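Local coordinates for protein arabinan-endo 1,5-alpha-l-arabinase (Bacillus subtilis, PDB 1UV4) that hydrolyses internal alpha-1,5-L-arabinofuranosidic linkages of linear arabinan and branched sugar beet arabinan as a secreted, calcium-binding family 43 glycosidase of plant cell-wall breakdown, at residues N9-D14 with G275-L280; P67-N72 with Y89-F94; D141-L146 with L157-K162; S173-P178 with K233-G238; T212-Y217 with G240-S245. One frame throughout, in Å; residues are numbered along the deposited sequence.

How the contacts relate
The five contacts illustrate how a five-bladed beta-propeller, the fold of glycoside hydrolase family 43, is held together within and between its blades. Contact 1 brings the first and last parts of the chain together in one blade and so closes the ring; the other four are nested inside its loop. Contact 2 lies in the blade that starts with strand 74-81, contact 3 in the hairpin of strands 144-148 and 155-160. Contact 4 ties strand 170-175 of that same sheet to a loop of the following blade, whose last two strands, 212-220 and 241-244, make contact 5. L157 touches I174 between contacts 3 and 4. Contacts 4 and 5 alternate along the chain and touch through M235, their centres about 14 Å apart.

Contact 1. Residues N9-D14 with G275-L280; sequences NELLHD and GIPKLL
L11 lies across I276 at about a right angle, CB of L11 3.8 Å from CG2 of I276, where the loop after strand 4-8 crosses strand 276-283 in the blade that unites both ends of this beta-propeller. With CG of L11 anti to its backbone N (chi1 179°), the branch is carried over I276 and P277, and CG of L11 comes 4.2 Å from CG of P277. L12 and L279 behave differently: they run side by side and point the same way, meeting through their CD2 methyls at 4.1 Å. The aliphatic part of K278 passes beside the carbonyl oxygens of N9 and E10, with CE of K278 3.5 Å from O of N9, while its ammonium forms a salt bridge with D273. E10 forms a salt bridge with R38. The loop then leads to D14, inferred to be the proton acceptor of catalysis. One backbone bond pins the crossing: N of L12 donates to O of P277 at 2.9 Å, approaching 37° out of the carbonyl plane.

Contact 2. Residues P67-N72 with Y89-F94; sequences PNYGQN and YSVSSF
The carbonyl oxygen of S92 receives the backbone N-H of G70, with N of G70 2.8 Å from O of S92 and the N-H pointing at the oxygen at 157°. CA of Y69 approaches the same oxygen at 3.5 Å, a weaker CA-H...O contact that adds to the grip. A water continues the polar link further along, bound to O of N72 at 2.8 Å and accepting from N of S92 at 3.1 Å. Beside these bonds the side chains pack more sparingly. CB of Y69 touches CG1 of V91 at 3.6 Å, and the chi1 of 62°, which sets CG between the backbone N and the carbonyl carbon, turns the phenol away from the strand so that its ring meets W62 edge-to-face. CZ of F94 approaches the N72 amide group, the two planes 58° apart, and its ring also meets W74. The hydroxyl of S92 turns instead to S99. S92 and F94 lie near I132 and G95, which by similarity bind substrate. In the propeller, the loop 67-72 leads from strand 49-54 of one blade into strand 74-81 of the next, and is here fastened to the residues just after strand 84-91, the partner of 74-81.

Contact 3. Residues D141-L146 with L157-K162; sequences DGNPWL and LTKLDK
W145 lays one face of its indole over K159, whose CB stands 3.8 Å from the centroid of the W145 six-membered ring and only 4° off the ring normal, a CH-pi contact. The lysine chain starts with CG anti to the backbone N (chi1 -169°) and runs on extended across the indole until it bends at chi4, with CG of K159 3.9 Å from CE2 of W145. On the benzo side, CG of L157 touches CE3 of W145 at 3.7 Å. W145 and K159 share one face of an antiparallel beta-hairpin, strands 144-148 and 155-160 of a propeller blade, and L146 and T158 the other. The non-hydrogen-bonded pair of W145 and K159 is followed by the hydrogen-bonded pair of L146 and T158, where N of L146 lies 2.7 Å from O of T158 in a nearly straight bond, and the return bond runs from N of T158 to O of L146. N of L160 also donates to O of P144, and CD1 of L160 packs 3.9 Å from CB of L146. The indole NE1 is held by D139. A water accepts from NZ of K159 at 2.8 Å and donates to the carbonyls of P144 and L160. The lysine thus serves both chemistries: its methylenes cover one face of the indole, while its ammonium, probably charged, is solvated by water that ties it to the hairpin backbone.

Contact 4. Residues S173-P178 with K233-G238; sequences SIAARP and KSMLEG. With EDO (1,2-ethanediol), chain F.
The guanidinium of R177 meets a water at its edge, in plane, and that water joins the two segments: it accepts from NE of R177 at 2.9 Å and donates to O of G238. The group also makes a cation-pi contact with F202, and its NH1 is hydrogen-bonded to the carbonyl of A183. The proline ring of P178 sits against the backbone of the loop, CD of P178 3.6 Å from O of L236, and meets the side chain of E237 at about a right angle. This is a junction between blades of the propeller: strand 170-175 ends one blade, and 233-238 belongs to the loop before strand 241-244 of the following one. An ST turn, in which OG of S234 accepts from N of L236, shapes the loop here. The main direct link is backbone: N of A176 donates to O of M235 at 2.9 Å, with an N-H...O angle of 172°. The extended L236 brings its CD2 to 3.6 Å from N of A175, and CB of A175 rests 4.0 Å from CB of M235. I174 and A175 form a classic beta bulge opposite I155. Further back, OG of S173 is hydrogen-bonded to a 1,2-ethanediol, probably from the crystallisation liquor; K156 also bonds the diol.

Contact 5. Residues T212-Y217 with G240-S245; sequences TYKIAY and GTILDS. With EDO (1,2-ethanediol), chain E.
Y217 and T241 cross with the threonine over one face of the phenol ring: CB of T241 lies 3.9 Å from the Y217 ring centroid, 20° off its normal, a CH-pi contact. Other apolar contacts join CE2 of Y217 to CB of L243 at 3.8 Å, while I215 and L243 run side by side. Of the backbone bonds, N of Y217 donates to O of T241 and N of T241 returns to O of Y217, 2.9 Å away. L243 and D244 both face I215, a classic beta bulge: N of L243 donates to O of I215, and N of I215 to O of D244. The D244 carboxylate takes both hydroxyls of a 1,2-ethanediol probably from the crystallisation liquor, with OD2 of D244 2.6 Å from O1 of the diol. Strand 241-244 is an edge strand of its sheet, a propeller blade, pairing antiparallel with 212-220, which 195-203 flanks on its other side.

Contact 1. Residues N9-D14 with G275-L280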
# COMPACT_ATOMS: atom_id res chain seq x y z
N ASN A 9 -7.87 12.35 -13.50
CA ASN A 9 -7.14 13.33 -14.28
C ASN A 9 -5.66 13.42 -13.87
O ASN A 9 -4.72 13.40 -14.70
CB ASN A 9 -7.90 14.69 -14.12
CG ASN A 9 -8.07 15.17 -12.62
OD1 ASN A 9 -8.40 14.39 -11.68
ND2 ASN A 9 -7.91 16.49 -12.42
N GLU A 10 -5.48 13.47 -12.58
CA GLU A 10 -4.18 13.66 -11.98
C GLU A 10 -3.42 12.36 -11.84
O GLU A 10 -3.97 11.29 -11.57
CB GLU A 10 -4.31 14.31 -10.60
CG GLU A 10 -4.70 15.77 -10.64
CD GLU A 10 -3.60 16.70 -11.12
OE1 GLU A 10 -2.41 16.30 -11.24
OE2 GLU A 10 -3.91 17.90 -11.35
N LEU A 11 -2.11 12.48 -12.01
CA LEU A 11 -1.19 11.40 -11.79
C LEU A 11 -1.27 10.96 -10.32
O LEU A 11 -1.33 11.78 -9.41
CB LEU A 11 0.24 11.92 -12.06
CG LEU A 11 1.47 11.02 -11.89
CD1 LEU A 11 2.60 11.53 -12.72
CD2 LEU A 11 1.91 10.82 -10.44
N LEU A 12 -1.28 9.65 -10.06
CA LEU A 12 -1.07 9.16 -8.71
C LEU A 12 -0.52 7.75 -8.77
O LEU A 12 -0.97 6.98 -9.57
CB LEU A 12 -2.38 9.17 -7.85
CG LEU A 12 -2.14 9.13 -6.36
CD1 LEU A 12 -1.37 10.30 -5.80
CD2 LEU A 12 -3.54 9.05 -5.68
N HIS A 13 0.45 7.47 -7.91
CA HIS A 13 1.09 6.17 -7.85
C HIS A 13 1.08 5.68 -6.40
O HIS A 13 1.31 6.44 -5.47
CB HIS A 13 2.58 6.34 -8.33
CG HIS A 13 3.29 5.06 -8.62
ND1 HIS A 13 4.59 4.85 -8.22
CD2 HIS A 13 2.92 3.93 -9.27
CE1 HIS A 13 4.98 3.65 -8.60
NE2 HIS A 13 3.98 3.07 -9.23
N ASP A 14 0.82 4.41 -6.22
CA ASP A 14 0.79 3.76 -4.87
C ASP A 14 -0.26 4.41 -3.98
O ASP A 14 0.06 4.88 -2.89
CB ASP A 14 2.15 3.73 -4.19
CG ASP A 14 3.27 3.29 -5.11
OD1 ASP A 14 3.14 2.23 -5.78
OD2 ASP A 14 4.37 3.93 -5.24
N GLY A 275 1.54 6.97 -20.80
CA GLY A 275 1.85 5.95 -19.81
C GLY A 275 1.89 6.44 -18.38
O GLY A 275 2.54 5.85 -17.54
N ILE A 276 1.20 7.53 -18.10
CA ILE A 276 1.18 8.16 -16.77
C ILE A 276 0.28 7.30 -15.85
O ILE A 276 -0.77 6.86 -16.27
CB ILE A 276 0.63 9.60 -16.86
CG1 ILE A 276 1.61 10.51 -17.64
CG2 ILE A 276 0.28 10.18 -15.48
CD1 ILE A 276 0.99 11.77 -18.19
N PRO A 277 0.72 7.01 -14.62
CA PRO A 277 -0.15 6.27 -13.68
C PRO A 277 -1.25 7.21 -13.14
O PRO A 277 -0.99 8.32 -12.65
CB PRO A 277 0.79 5.87 -12.55
CG PRO A 277 1.84 6.93 -12.52
CD PRO A 277 2.00 7.36 -13.96
N LYS A 278 -2.47 6.71 -13.21
CA LYS A 278 -3.65 7.39 -12.70
C LYS A 278 -4.31 6.53 -11.63
O LYS A 278 -4.14 5.30 -11.57
CB LYS A 278 -4.64 7.63 -13.83
CG LYS A 278 -4.04 8.28 -15.09
CD LYS A 278 -3.56 9.71 -14.80
CE LYS A 278 -3.29 10.56 -16.11
NZ LYS A 278 -4.33 10.36 -17.17
N LEU A 279 -5.14 7.20 -10.83
CA LEU A 279 -5.98 6.56 -9.80
C LEU A 279 -7.26 6.01 -10.41
O LEU A 279 -8.06 6.78 -10.94
CB LEU A 279 -6.31 7.59 -8.74
CG LEU A 279 -7.25 7.18 -7.62
CD1 LEU A 279 -6.75 6.01 -6.85
CD2 LEU A 279 -7.47 8.33 -6.66
N LEU A 280 -7.45 4.69 -10.33
CA LEU A 280 -8.66 4.01 -10.80
C LEU A 280 -9.35 3.44 -9.58
O LEU A 280 -8.73 2.94 -8.64
CB LEU A 280 -8.34 2.90 -11.77
CG LEU A 280 -8.08 3.29 -13.21
CD1 LEU A 280 -6.90 4.17 -13.41
CD2 LEU A 280 -7.92 2.03 -14.07

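Contact 2. Residues P67-N72 with Y89-F94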
# COMPACT_ATOMS: atom_id res chain seq x y z
N PRO A 67 20.48 6.54 4.97
CA PRO A 67 21.37 7.67 4.70
C PRO A 67 21.19 8.38 3.36
O PRO A 67 21.36 9.60 3.33
CB PRO A 67 22.75 7.05 4.78
CG PRO A 67 22.60 5.72 5.40
CD PRO A 67 21.18 5.42 5.60
N ASN A 68 20.91 7.71 2.27
CA ASN A 68 20.84 8.54 1.05
C ASN A 68 19.48 8.37 0.43
O ASN A 68 19.29 8.06 -0.76
CB ASN A 68 22.03 8.31 0.12
CG ASN A 68 23.28 9.00 0.64
OD1 ASN A 68 24.05 8.40 1.40
ND2 ASN A 68 23.48 10.29 0.27
N TYR A 69 18.49 8.59 1.30
CA TYR A 69 17.11 8.44 0.90
C TYR A 69 16.80 9.39 -0.24
O TYR A 69 17.32 10.53 -0.31
CB TYR A 69 16.13 8.65 2.07
CG TYR A 69 16.11 9.99 2.75
CD1 TYR A 69 15.35 11.04 2.25
CD2 TYR A 69 16.87 10.22 3.87
CE1 TYR A 69 15.35 12.27 2.85
CE2 TYR A 69 16.86 11.43 4.52
CZ TYR A 69 16.10 12.46 4.00
OH TYR A 69 16.15 13.65 4.67
N GLY A 70 15.95 8.90 -1.14
CA GLY A 70 15.39 9.74 -2.17
C GLY A 70 14.47 10.79 -1.58
O GLY A 70 13.82 10.57 -0.58
N GLN A 71 14.35 11.90 -2.29
CA GLN A 71 13.68 13.05 -1.67
C GLN A 71 12.18 12.80 -1.54
O GLN A 71 11.57 13.32 -0.63
CB GLN A 71 13.93 14.32 -2.41
CG GLN A 71 13.40 14.37 -3.82
CD GLN A 71 13.71 15.68 -4.50
OE1 GLN A 71 14.09 16.66 -3.83
NE2 GLN A 71 13.64 15.70 -5.81
N ASN A 72 11.59 11.98 -2.42
CA ASN A 72 10.18 11.67 -2.34
C ASN A 72 9.98 10.49 -1.43
O ASN A 72 10.74 9.50 -1.44
CB ASN A 72 9.55 11.43 -3.74
CG ASN A 72 10.04 10.14 -4.47
OD1 ASN A 72 9.26 9.50 -5.20
ND2 ASN A 72 11.33 9.84 -4.35
N TYR A 89 4.27 5.43 6.03
CA TYR A 89 4.87 5.82 4.75
C TYR A 89 6.27 5.21 4.67
O TYR A 89 6.82 4.78 5.68
CB TYR A 89 4.88 7.36 4.61
CG TYR A 89 5.72 7.98 5.68
CD1 TYR A 89 5.18 8.29 6.92
CD2 TYR A 89 7.07 8.18 5.49
CE1 TYR A 89 5.96 8.79 7.92
CE2 TYR A 89 7.84 8.67 6.46
CZ TYR A 89 7.31 8.98 7.70
OH TYR A 89 8.12 9.50 8.71
N SER A 90 6.88 5.29 3.49
CA SER A 90 8.16 4.62 3.23
C SER A 90 9.24 5.65 2.92
O SER A 90 9.02 6.62 2.16
CB SER A 90 8.09 3.67 2.02
OG SER A 90 6.89 2.95 1.98
N VAL A 91 10.43 5.46 3.51
CA VAL A 91 11.61 6.24 3.21
C VAL A 91 12.63 5.28 2.58
O VAL A 91 12.98 4.31 3.20
CB VAL A 91 12.20 6.81 4.52
CG1 VAL A 91 13.46 7.58 4.24
CG2 VAL A 91 11.17 7.63 5.27
N SER A 92 13.08 5.54 1.36
CA SER A 92 13.95 4.56 0.70
C SER A 92 14.66 5.21 -0.45
O SER A 92 14.63 6.43 -0.62
CB SER A 92 13.04 3.40 0.25
OG SER A 92 13.78 2.32 -0.28
N SER A 93 15.41 4.41 -1.21
CA SER A 93 16.00 4.83 -2.49
C SER A 93 15.77 3.72 -3.51
O SER A 93 15.68 2.55 -3.16
CB SER A 93 17.48 5.15 -2.36
OG SER A 93 18.22 4.05 -1.94
N PHE A 94 15.54 4.13 -4.74
CA PHE A 94 15.13 3.20 -5.79
C PHE A 94 16.01 1.95 -5.87
O PHE A 94 17.24 2.05 -6.06
CB PHE A 94 15.14 3.90 -7.14
CG PHE A 94 14.24 5.14 -7.22
CD1 PHE A 94 12.91 5.10 -6.83
CD2 PHE A 94 14.74 6.34 -7.72
CE1 PHE A 94 12.11 6.22 -6.90
CE2 PHE A 94 13.93 7.48 -7.78
CZ PHE A 94 12.62 7.41 -7.37
O HOH W 1 12.36 8.46 0.62

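Contact 3. Residues D141-L146 with L157-K162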
# COMPACT_ATOMS: atom_id res chain seq x y z
N ASP A 141 -10.75 -9.01 16.18
CA ASP A 141 -11.00 -8.31 17.44
C ASP A 141 -10.76 -6.82 17.34
O ASP A 141 -10.75 -6.16 18.35
CB ASP A 141 -10.07 -8.84 18.53
CG ASP A 141 -10.21 -10.30 18.74
OD1 ASP A 141 -11.36 -10.78 18.67
OD2 ASP A 141 -9.21 -11.04 18.94
N GLY A 142 -10.65 -6.31 16.13
CA GLY A 142 -10.43 -4.90 15.92
C GLY A 142 -9.08 -4.34 16.27
O GLY A 142 -8.90 -3.14 16.27
N ASN A 143 -8.11 -5.21 16.51
CA ASN A 143 -6.79 -4.77 16.90
C ASN A 143 -5.81 -4.68 15.73
O ASN A 143 -5.89 -5.44 14.78
CB ASN A 143 -6.27 -5.69 17.96
CG ASN A 143 -7.12 -5.65 19.22
OD1 ASN A 143 -7.64 -4.59 19.65
ND2 ASN A 143 -7.26 -6.80 19.84
N PRO A 144 -4.92 -3.69 15.78
CA PRO A 144 -4.07 -3.36 14.65
C PRO A 144 -2.89 -4.30 14.37
O PRO A 144 -2.20 -4.73 15.29
CB PRO A 144 -3.57 -1.96 15.00
CG PRO A 144 -3.48 -1.96 16.52
CD PRO A 144 -4.68 -2.77 16.91
N TRP A 145 -2.61 -4.47 13.09
CA TRP A 145 -1.48 -5.20 12.55
C TRP A 145 -0.96 -4.42 11.35
O TRP A 145 -1.68 -3.65 10.71
CB TRP A 145 -1.91 -6.59 12.06
CG TRP A 145 -2.33 -7.57 13.09
CD1 TRP A 145 -3.43 -7.53 13.86
CD2 TRP A 145 -1.65 -8.79 13.42
NE1 TRP A 145 -3.49 -8.63 14.68
CE2 TRP A 145 -2.40 -9.44 14.41
CE3 TRP A 145 -0.46 -9.41 12.95
CZ2 TRP A 145 -2.01 -10.66 14.98
CZ3 TRP A 145 -0.11 -10.64 13.49
CH2 TRP A 145 -0.88 -11.23 14.51
N LEU A 146 0.29 -4.66 11.02
CA LEU A 146 0.94 -3.99 9.87
C LEU A 146 1.52 -5.01 8.90
O LEU A 146 2.31 -5.87 9.31
CB LEU A 146 2.08 -3.07 10.34
CG LEU A 146 2.73 -2.18 9.25
CD1 LEU A 146 1.85 -1.02 8.92
CD2 LEU A 146 4.16 -1.76 9.73
N LEU A 157 4.40 -9.40 8.00
CA LEU A 157 3.28 -9.04 8.87
C LEU A 157 3.72 -9.02 10.34
O LEU A 157 4.37 -9.92 10.78
CB LEU A 157 2.14 -10.01 8.68
CG LEU A 157 0.91 -9.84 9.54
CD1 LEU A 157 0.11 -8.66 9.10
CD2 LEU A 157 0.07 -11.14 9.54
N THR A 158 3.37 -7.94 11.04
CA THR A 158 3.58 -7.87 12.47
C THR A 158 2.32 -7.31 13.14
O THR A 158 1.64 -6.44 12.61
CB THR A 158 4.81 -6.99 12.82
OG1 THR A 158 4.98 -6.91 14.24
CG2 THR A 158 4.63 -5.57 12.30
N LYS A 159 2.10 -7.77 14.35
CA LYS A 159 1.09 -7.17 15.22
C LYS A 159 1.63 -5.81 15.63
O LYS A 159 2.86 -5.55 15.66
CB LYS A 159 0.81 -8.05 16.45
CG LYS A 159 -0.41 -7.64 17.29
CD LYS A 159 -0.77 -8.75 18.29
CE LYS A 159 -1.76 -8.26 19.32
NZ LYS A 159 -3.06 -7.97 18.77
N LEU A 160 0.73 -4.91 15.99
CA LEU A 160 1.08 -3.60 16.51
C LEU A 160 0.55 -3.43 17.92
O LEU A 160 -0.51 -3.92 18.28
CB LEU A 160 0.48 -2.50 15.62
CG LEU A 160 1.01 -2.42 14.19
CD1 LEU A 160 0.13 -1.46 13.37
CD2 LEU A 160 2.44 -2.01 14.14
N ASP A 161 1.27 -2.64 18.72
CA ASP A 161 0.78 -2.25 20.02
C ASP A 161 -0.30 -1.20 19.80
O ASP A 161 -0.06 -0.20 19.14
CB ASP A 161 1.95 -1.70 20.84
CG ASP A 161 1.58 -1.33 22.22
OD1 ASP A 161 0.77 -0.39 22.41
OD2 ASP A 161 2.08 -1.89 23.21
N LYS A 162 -1.49 -1.40 20.37
CA LYS A 162 -2.62 -0.53 20.04
C LYS A 162 -2.44 0.86 20.65
O LYS A 162 -3.00 1.83 20.14
CB LYS A 162 -3.95 -1.17 20.46
CG LYS A 162 -4.11 -1.39 21.93
CD LYS A 162 -4.86 -2.70 22.21
CE LYS A 162 -6.36 -2.52 22.28
NZ LYS A 162 -6.86 -2.67 23.70
O HOH W 2 -6.13 -9.08 18.70
O HOH W 3 -2.94 -5.29 17.92

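Contact 4. Residues S173-P178 with K233-G238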
# COMPACT_ATOMS: atom_id res chain seq x y z
N SER A 173 5.79 -14.12 7.76
CA SER A 173 5.83 -14.12 6.30
C SER A 173 4.50 -14.57 5.74
O SER A 173 4.00 -15.60 6.11
CB SER A 173 6.93 -15.06 5.81
OG SER A 173 8.18 -14.63 6.29
N ILE A 174 3.92 -13.76 4.84
CA ILE A 174 2.58 -14.08 4.32
C ILE A 174 2.43 -14.16 2.81
O ILE A 174 1.44 -14.73 2.33
CB ILE A 174 1.49 -13.14 4.92
CG1 ILE A 174 1.75 -11.68 4.61
CG2 ILE A 174 1.34 -13.39 6.43
CD1 ILE A 174 0.59 -10.77 5.03
N ALA A 175 3.40 -13.66 2.03
CA ALA A 175 3.39 -13.88 0.58
C ALA A 175 4.78 -13.75 0.04
O ALA A 175 5.56 -12.94 0.53
CB ALA A 175 2.42 -12.93 -0.20
N ALA A 176 5.10 -14.59 -0.94
CA ALA A 176 6.44 -14.58 -1.56
C ALA A 176 6.32 -15.08 -3.00
O ALA A 176 5.39 -15.80 -3.35
CB ALA A 176 7.36 -15.49 -0.76
N ARG A 177 7.32 -14.76 -3.83
CA ARG A 177 7.43 -15.35 -5.16
C ARG A 177 8.84 -15.90 -5.35
O ARG A 177 9.62 -15.35 -6.11
CB ARG A 177 7.09 -14.37 -6.26
CG ARG A 177 5.67 -13.80 -6.18
CD ARG A 177 5.39 -12.91 -7.34
NE ARG A 177 5.10 -13.64 -8.55
CZ ARG A 177 5.12 -13.12 -9.76
NH1 ARG A 177 5.48 -11.84 -9.94
NH2 ARG A 177 4.81 -13.86 -10.81
N PRO A 178 9.12 -17.02 -4.68
CA PRO A 178 10.49 -17.57 -4.64
C PRO A 178 11.04 -17.93 -6.01
O PRO A 178 12.28 -17.87 -6.18
CB PRO A 178 10.34 -18.82 -3.76
CG PRO A 178 8.88 -19.11 -3.72
CD PRO A 178 8.18 -17.83 -3.89
N LYS A 233 -3.46 -22.85 -3.90
CA LYS A 233 -2.04 -22.62 -3.83
C LYS A 233 -1.72 -21.48 -2.86
O LYS A 233 -2.33 -20.40 -2.85
CB LYS A 233 -1.48 -22.33 -5.21
CG LYS A 233 0.02 -22.25 -5.21
CD LYS A 233 0.62 -22.46 -6.53
CE LYS A 233 2.11 -22.16 -6.47
NZ LYS A 233 2.92 -22.91 -7.46
N SER A 234 -0.74 -21.73 -2.01
CA SER A 234 -0.27 -20.79 -1.02
C SER A 234 0.42 -19.59 -1.66
O SER A 234 1.27 -19.75 -2.52
CB SER A 234 0.70 -21.48 -0.07
OG SER A 234 1.26 -20.57 0.86
N MET A 235 0.12 -18.43 -1.13
CA MET A 235 0.76 -17.19 -1.56
C MET A 235 2.22 -17.15 -1.17
O MET A 235 2.97 -16.35 -1.73
CB MET A 235 -0.01 -15.95 -1.05
CG MET A 235 -1.41 -15.85 -1.62
SD MET A 235 -2.19 -14.27 -1.26
CE MET A 235 -1.37 -13.14 -2.40
N LEU A 236 2.65 -17.99 -0.25
CA LEU A 236 4.11 -18.11 0.02
C LEU A 236 4.89 -18.82 -1.08
O LEU A 236 6.12 -18.74 -1.14
CB LEU A 236 4.33 -18.84 1.32
CG LEU A 236 4.03 -18.07 2.58
CD1 LEU A 236 4.25 -19.07 3.71
CD2 LEU A 236 4.95 -16.84 2.74
N GLU A 237 4.18 -19.57 -1.93
CA GLU A 237 4.76 -20.26 -3.08
C GLU A 237 4.35 -19.64 -4.41
O GLU A 237 4.25 -20.32 -5.43
CB GLU A 237 4.34 -21.72 -3.02
CG GLU A 237 4.85 -22.40 -1.75
CD GLU A 237 6.39 -22.49 -1.68
OE1 GLU A 237 7.12 -22.46 -2.72
OE2 GLU A 237 6.90 -22.60 -0.53
N GLY A 238 4.11 -18.33 -4.39
CA GLY A 238 3.81 -17.62 -5.61
C GLY A 238 2.36 -17.74 -6.03
O GLY A 238 1.95 -17.25 -7.10
C1 EDO F . 9.85 -14.15 9.40
O1 EDO F . 8.85 -15.03 8.93
C2 EDO F . 9.88 -12.92 8.54
O2 EDO F . 10.98 -12.98 7.68
O HOH W 4 4.01 -16.35 -8.73

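Contact 5. Residues T212-Y217 with G240-S245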
# COMPACT_ATOMS: atom_id res chain seq x y z
N THR A 212 4.52 -2.41 -11.40
CA THR A 212 3.42 -3.32 -11.16
C THR A 212 2.87 -3.85 -12.49
O THR A 212 2.97 -3.22 -13.51
CB THR A 212 2.30 -2.63 -10.39
OG1 THR A 212 1.94 -1.43 -11.06
CG2 THR A 212 2.71 -2.25 -8.98
N TYR A 213 2.26 -5.02 -12.42
CA TYR A 213 1.81 -5.77 -13.58
C TYR A 213 0.41 -6.38 -13.38
O TYR A 213 -0.42 -6.31 -14.28
CB TYR A 213 2.82 -6.91 -13.86
CG TYR A 213 2.67 -7.65 -15.14
CD1 TYR A 213 2.54 -6.97 -16.36
CD2 TYR A 213 2.80 -9.04 -15.18
CE1 TYR A 213 2.45 -7.65 -17.56
CE2 TYR A 213 2.73 -9.73 -16.38
CZ TYR A 213 2.56 -9.03 -17.56
OH TYR A 213 2.47 -9.69 -18.78
N LYS A 214 0.16 -7.02 -12.24
CA LYS A 214 -1.15 -7.60 -11.96
C LYS A 214 -1.47 -7.49 -10.48
O LYS A 214 -0.59 -7.31 -9.66
CB LYS A 214 -1.17 -9.09 -12.30
CG LYS A 214 -0.76 -9.46 -13.66
CD LYS A 214 -0.87 -10.98 -13.82
CE LYS A 214 0.04 -11.45 -14.93
NZ LYS A 214 -0.23 -12.84 -15.41
N ILE A 215 -2.76 -7.53 -10.13
CA ILE A 215 -3.25 -7.60 -8.76
C ILE A 215 -3.68 -9.03 -8.48
O ILE A 215 -4.48 -9.55 -9.22
CB ILE A 215 -4.40 -6.64 -8.52
CG1 ILE A 215 -3.94 -5.21 -8.73
CG2 ILE A 215 -5.00 -6.79 -7.17
CD1 ILE A 215 -5.01 -4.21 -8.78
N ALA A 216 -3.16 -9.63 -7.41
CA ALA A 216 -3.37 -11.05 -7.06
C ALA A 216 -3.89 -11.17 -5.63
O ALA A 216 -3.52 -10.37 -4.81
CB ALA A 216 -2.10 -11.84 -7.22
N TYR A 217 -4.69 -12.22 -5.36
CA TYR A 217 -5.28 -12.36 -4.02
C TYR A 217 -5.36 -13.77 -3.49
O TYR A 217 -5.29 -14.76 -4.22
CB TYR A 217 -6.64 -11.68 -3.96
CG TYR A 217 -7.68 -12.27 -4.85
CD1 TYR A 217 -8.39 -13.41 -4.50
CD2 TYR A 217 -7.97 -11.69 -6.09
CE1 TYR A 217 -9.36 -13.95 -5.33
CE2 TYR A 217 -8.90 -12.21 -6.92
CZ TYR A 217 -9.62 -13.33 -6.56
OH TYR A 217 -10.58 -13.85 -7.41
N GLY A 240 -1.76 -16.88 -5.83
CA GLY A 240 -2.51 -15.63 -5.92
C GLY A 240 -3.35 -15.64 -7.18
O GLY A 240 -2.85 -15.84 -8.30
N THR A 241 -4.66 -15.48 -7.00
CA THR A 241 -5.59 -15.43 -8.10
C THR A 241 -5.60 -14.01 -8.62
O THR A 241 -5.55 -13.08 -7.85
CB THR A 241 -7.00 -15.86 -7.59
OG1 THR A 241 -6.97 -17.23 -7.16
CG2 THR A 241 -8.04 -15.79 -8.67
N ILE A 242 -5.69 -13.85 -9.94
CA ILE A 242 -5.55 -12.56 -10.57
C ILE A 242 -6.92 -11.90 -10.65
O ILE A 242 -7.85 -12.38 -11.33
CB ILE A 242 -4.88 -12.67 -11.96
CG1 ILE A 242 -3.50 -13.41 -11.88
CG2 ILE A 242 -4.80 -11.29 -12.59
CD1 ILE A 242 -2.54 -12.91 -10.88
N LEU A 243 -7.00 -10.79 -9.94
CA LEU A 243 -8.13 -9.88 -10.01
C LEU A 243 -8.10 -9.01 -11.25
O LEU A 243 -9.14 -8.75 -11.86
CB LEU A 243 -8.13 -8.95 -8.81
CG LEU A 243 -9.35 -8.00 -8.69
CD1 LEU A 243 -10.64 -8.79 -8.48
CD2 LEU A 243 -9.09 -7.01 -7.62
N ASP A 244 -6.90 -8.57 -11.64
CA ASP A 244 -6.80 -7.52 -12.66
C ASP A 244 -5.43 -7.59 -13.26
O ASP A 244 -4.43 -7.52 -12.54
CB ASP A 244 -7.00 -6.20 -11.93
CG ASP A 244 -7.18 -4.98 -12.84
OD1 ASP A 244 -6.89 -5.01 -14.05
OD2 ASP A 244 -7.65 -3.91 -12.36
N SER A 245 -5.38 -7.74 -14.57
CA SER A 245 -4.14 -7.71 -15.33
C SER A 245 -4.14 -6.58 -16.36
O SER A 245 -3.32 -6.57 -17.26
CB SER A 245 -3.87 -9.08 -15.97
OG SER A 245 -4.92 -9.44 -16.81
C1 EDO E . -7.03 -1.59 -14.96
O1 EDO E . -7.49 -1.64 -13.62
C2 EDO E . -8.11 -2.03 -15.92
O2 EDO E . -8.16 -3.44 -15.99
O HOH W 5 -0.82 -6.99 -16.88
O HOH W 6 -10.57 -12.66 -9.87